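Long-range contact in dihydrofolate reductase (Schistosoma mansoni, PDB 3VCO), which catalyses the NADPH-dependent reduction of 7,8-dihydrofolate to tetrahydrofolate, an essential step in the synthesis of thymidylate, purines and glycine: residues C152-S157 with C196-P201. Residues are numbered along the deposited sequence; the frame is centred on the assembly and turned at random.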
ATOM      1  N   CYS A 152      -4.255  -7.210  -2.158  1.00 27.29           N
ATOM      2  CA  CYS A 152      -4.138  -7.904  -0.911  1.00 26.31           C
ATOM      3  C   CYS A 152      -3.227  -9.133  -1.080  1.00 29.03           C
ATOM      4  O   CYS A 152      -3.406  -9.936  -1.998  1.00 28.31           O
ATOM      5  CB  CYS A 152      -5.555  -8.353  -0.464  1.00 27.74           C
ATOM      6  SG  CYS A 152      -5.575  -9.134   1.152  1.00 35.74           S
ATOM      7  N   THR A 153      -2.251  -9.267  -0.191  1.00 30.69           N
ATOM      8  CA  THR A 153      -1.580 -10.542  -0.023  1.00 26.37           C
ATOM      9  C   THR A 153      -2.189 -11.238   1.167  1.00 24.43           C
ATOM     10  O   THR A 153      -2.029 -10.796   2.292  1.00 32.60           O
ATOM     11  CB  THR A 153      -0.100 -10.307   0.210  1.00 29.15           C
ATOM     12  OG1 THR A 153       0.351  -9.480  -0.872  1.00 32.81           O
ATOM     13  CG2 THR A 153       0.659 -11.627   0.243  1.00 34.50           C
ATOM     14  N   HIS A 154      -2.866 -12.341   0.910  1.00 25.93           N
ATOM     15  CA  HIS A 154      -3.379 -13.217   1.978  1.00 28.09           C
ATOM     16  C   HIS A 154      -2.307 -14.180   2.445  1.00 38.33           C
ATOM     17  O   HIS A 154      -1.684 -14.844   1.645  1.00 38.86           O
ATOM     18  CB  HIS A 154      -4.559 -14.032   1.465  1.00 30.78           C
ATOM     19  CG  HIS A 154      -5.758 -13.198   1.105  1.00 37.04           C
ATOM     20  ND1 HIS A 154      -6.694 -12.785   2.031  1.00 36.95           N
ATOM     21  CD2 HIS A 154      -6.197 -12.752  -0.093  1.00 33.34           C
ATOM     22  CE1 HIS A 154      -7.634 -12.083   1.425  1.00 34.07           C
ATOM     23  NE2 HIS A 154      -7.346 -12.027   0.139  1.00 36.90           N
ATOM     24  N   ILE A 155      -2.125 -14.295   3.749  1.00 34.02           N
ATOM     25  CA  ILE A 155      -1.065 -15.129   4.280  1.00 40.49           C
ATOM     26  C   ILE A 155      -1.642 -16.093   5.298  1.00 39.63           C
ATOM     27  O   ILE A 155      -2.590 -15.741   5.981  1.00 44.16           O
ATOM     28  CB  ILE A 155      -0.042 -14.237   4.970  1.00 42.87           C
ATOM     29  CG1 ILE A 155       0.623 -13.331   3.932  1.00 38.36           C
ATOM     30  CG2 ILE A 155       0.991 -15.072   5.706  1.00 53.77           C
ATOM     31  CD1 ILE A 155       1.555 -12.262   4.546  1.00 41.20           C
ATOM     32  N   LEU A 156      -1.120 -17.316   5.342  1.00 41.32           N
ATOM     33  CA  LEU A 156      -1.416 -18.225   6.423  1.00 50.49           C
ATOM     34  C   LEU A 156      -0.263 -18.099   7.398  1.00 62.64           C
ATOM     35  O   LEU A 156       0.875 -18.514   7.126  1.00 60.20           O
ATOM     36  CB  LEU A 156      -1.609 -19.651   5.939  1.00 53.20           C
ATOM     37  CG  LEU A 156      -3.041 -19.999   5.551  1.00 53.88           C
ATOM     38  CD1 LEU A 156      -3.160 -21.488   5.403  1.00 55.15           C
ATOM     39  CD2 LEU A 156      -4.047 -19.473   6.571  1.00 55.95           C
ATOM     40  N   SER A 157      -0.581 -17.471   8.523  1.00 70.23           N
ATOM     41  CA  SER A 157       0.413 -16.984   9.459  1.00 75.83           C
ATOM     42  C   SER A 157       0.894 -18.092  10.384  1.00 80.69           C
ATOM     43  O   SER A 157       0.123 -18.633  11.165  1.00 73.05           O
ATOM     44  CB  SER A 157      -0.191 -15.848  10.277  1.00 75.27           C
ATOM     45  OG  SER A 157      -0.191 -14.632   9.545  1.00 78.38           O
ATOM     46  N   CYS A 196      -4.514 -11.287  -4.277  1.00 30.22           N
ATOM     47  CA  CYS A 196      -5.897 -11.059  -4.699  1.00 27.45           C
ATOM     48  C   CYS A 196      -6.104  -9.551  -4.794  1.00 35.83           C
ATOM     49  O   CYS A 196      -5.500  -8.768  -4.053  1.00 34.39           O
ATOM     50  CB  CYS A 196      -6.877 -11.649  -3.686  1.00 34.14           C
ATOM     51  SG  CYS A 196      -7.000 -13.443  -3.689  1.00 39.46           S
ATOM     52  N   VAL A 197      -6.928  -9.144  -5.749  1.00 33.87           N
ATOM     53  CA  VAL A 197      -7.215  -7.743  -5.959  1.00 25.57           C
ATOM     54  C   VAL A 197      -8.736  -7.514  -5.923  1.00 25.27           C
ATOM     55  O   VAL A 197      -9.496  -8.244  -6.560  1.00 29.01           O
ATOM     56  CB  VAL A 197      -6.675  -7.300  -7.294  1.00 30.39           C
ATOM     57  CG1 VAL A 197      -6.932  -5.832  -7.488  1.00 26.31           C
ATOM     58  CG2 VAL A 197      -5.148  -7.623  -7.385  1.00 31.43           C
ATOM     59  N   TYR A 198      -9.160  -6.512  -5.160  1.00 27.69           N
ATOM     60  CA  TYR A 198     -10.572  -6.317  -4.909  1.00 29.22           C
ATOM     61  C   TYR A 198     -10.980  -4.889  -5.161  1.00 27.94           C
ATOM     62  O   TYR A 198     -10.269  -3.968  -4.770  1.00 33.88           O
ATOM     63  CB  TYR A 198     -10.910  -6.620  -3.446  1.00 32.62           C
ATOM     64  CG  TYR A 198     -10.536  -8.024  -2.946  1.00 32.45           C
ATOM     65  CD1 TYR A 198     -11.287  -9.141  -3.296  1.00 35.26           C
ATOM     66  CD2 TYR A 198      -9.441  -8.203  -2.129  1.00 29.46           C
ATOM     67  CE1 TYR A 198     -10.938 -10.412  -2.835  1.00 40.18           C
ATOM     68  CE2 TYR A 198      -9.090  -9.465  -1.651  1.00 32.24           C
ATOM     69  CZ  TYR A 198      -9.822 -10.551  -2.013  1.00 35.31           C
ATOM     70  OH  TYR A 198      -9.450 -11.770  -1.528  1.00 33.27           O
ATOM     71  N   ASP A 199     -12.147  -4.724  -5.773  1.00 33.23           N
ATOM     72  CA  ASP A 199     -12.799  -3.425  -5.848  1.00 34.75           C
ATOM     73  C   ASP A 199     -13.877  -3.375  -4.796  1.00 31.88           C
ATOM     74  O   ASP A 199     -14.693  -4.274  -4.707  1.00 33.10           O
ATOM     75  CB  ASP A 199     -13.393  -3.200  -7.239  1.00 32.49           C
ATOM     76  CG  ASP A 199     -12.342  -2.821  -8.235  1.00 34.67           C
ATOM     77  OD1 ASP A 199     -11.343  -2.194  -7.830  1.00 38.33           O
ATOM     78  OD2 ASP A 199     -12.497  -3.158  -9.412  1.00 39.17           O
ATOM     79  N   VAL A 200     -13.851  -2.326  -3.983  1.00 34.09           N
ATOM     80  CA  VAL A 200     -14.857  -2.153  -2.961  1.00 40.99           C
ATOM     81  C   VAL A 200     -16.003  -1.459  -3.661  1.00 43.53           C
ATOM     82  O   VAL A 200     -15.801  -0.399  -4.247  1.00 41.19           O
ATOM     83  CB  VAL A 200     -14.328  -1.283  -1.784  1.00 41.20           C
ATOM     84  CG1 VAL A 200     -15.396  -1.090  -0.713  1.00 40.24           C
ATOM     85  CG2 VAL A 200     -13.020  -1.888  -1.206  1.00 38.31           C
ATOM     86  N   PRO A 201     -17.193  -2.083  -3.648  1.00 47.13           N
ATOM     87  CA  PRO A 201     -18.337  -1.483  -4.345  1.00 57.70           C
ATOM     88  C   PRO A 201     -18.875  -0.279  -3.602  1.00 54.84           C
ATOM     89  O   PRO A 201     -18.982   0.713  -4.319  1.00 67.56           O
ATOM     90  CB  PRO A 201     -19.379  -2.614  -4.351  1.00 64.23           C
ATOM     91  CG  PRO A 201     -19.032  -3.464  -3.140  1.00 53.52           C
ATOM     92  CD  PRO A 201     -17.549  -3.350  -2.963  1.00 43.68           C
TER
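With CG beside the backbone N in both residues (chi1 -65° in His154, -57° in Tyr198), the imidazole and the phenol converge from opposite directions, diagonally across two strands. They meet rim to rim, planes nearly perpendicular. His154 NE2, in the plane of the Tyr198 ring, and Tyr198 OH share a bent, edge-to-edge hydrogen bond of 2.7 Å. Cys152 SG, swung anti to the backbone N (chi1 -176°), lies over one face of the imidazole near its rim, whereas Cys196 SG approaches that ring obliquely, 3.7 Å from His154 CD2. The backbones of Cys152 and Cys196 form an antiparallel hydrogen-bonded pair (Cys152 N to Cys196 O 2.8 Å, Cys196 N to Cys152 O 2.9 Å). The pair belongs to the central sheet of the dihydrofolate reductase fold, where the C-terminal strand 191-200 runs antiparallel to strand 148-156. From it the two segments run in opposite senses, His154 and Leu156 still pairing with Lys194 and Thr192. Cys152 CB packs against the edge of the phenol at Tyr198 CE2, 3.9 Å away. The His154 ring also meets Trp33, and the Cys152 side chain is about 7 Å from those of Phe51 and Ala28, which probably bind substrate and NADP(+), respectively.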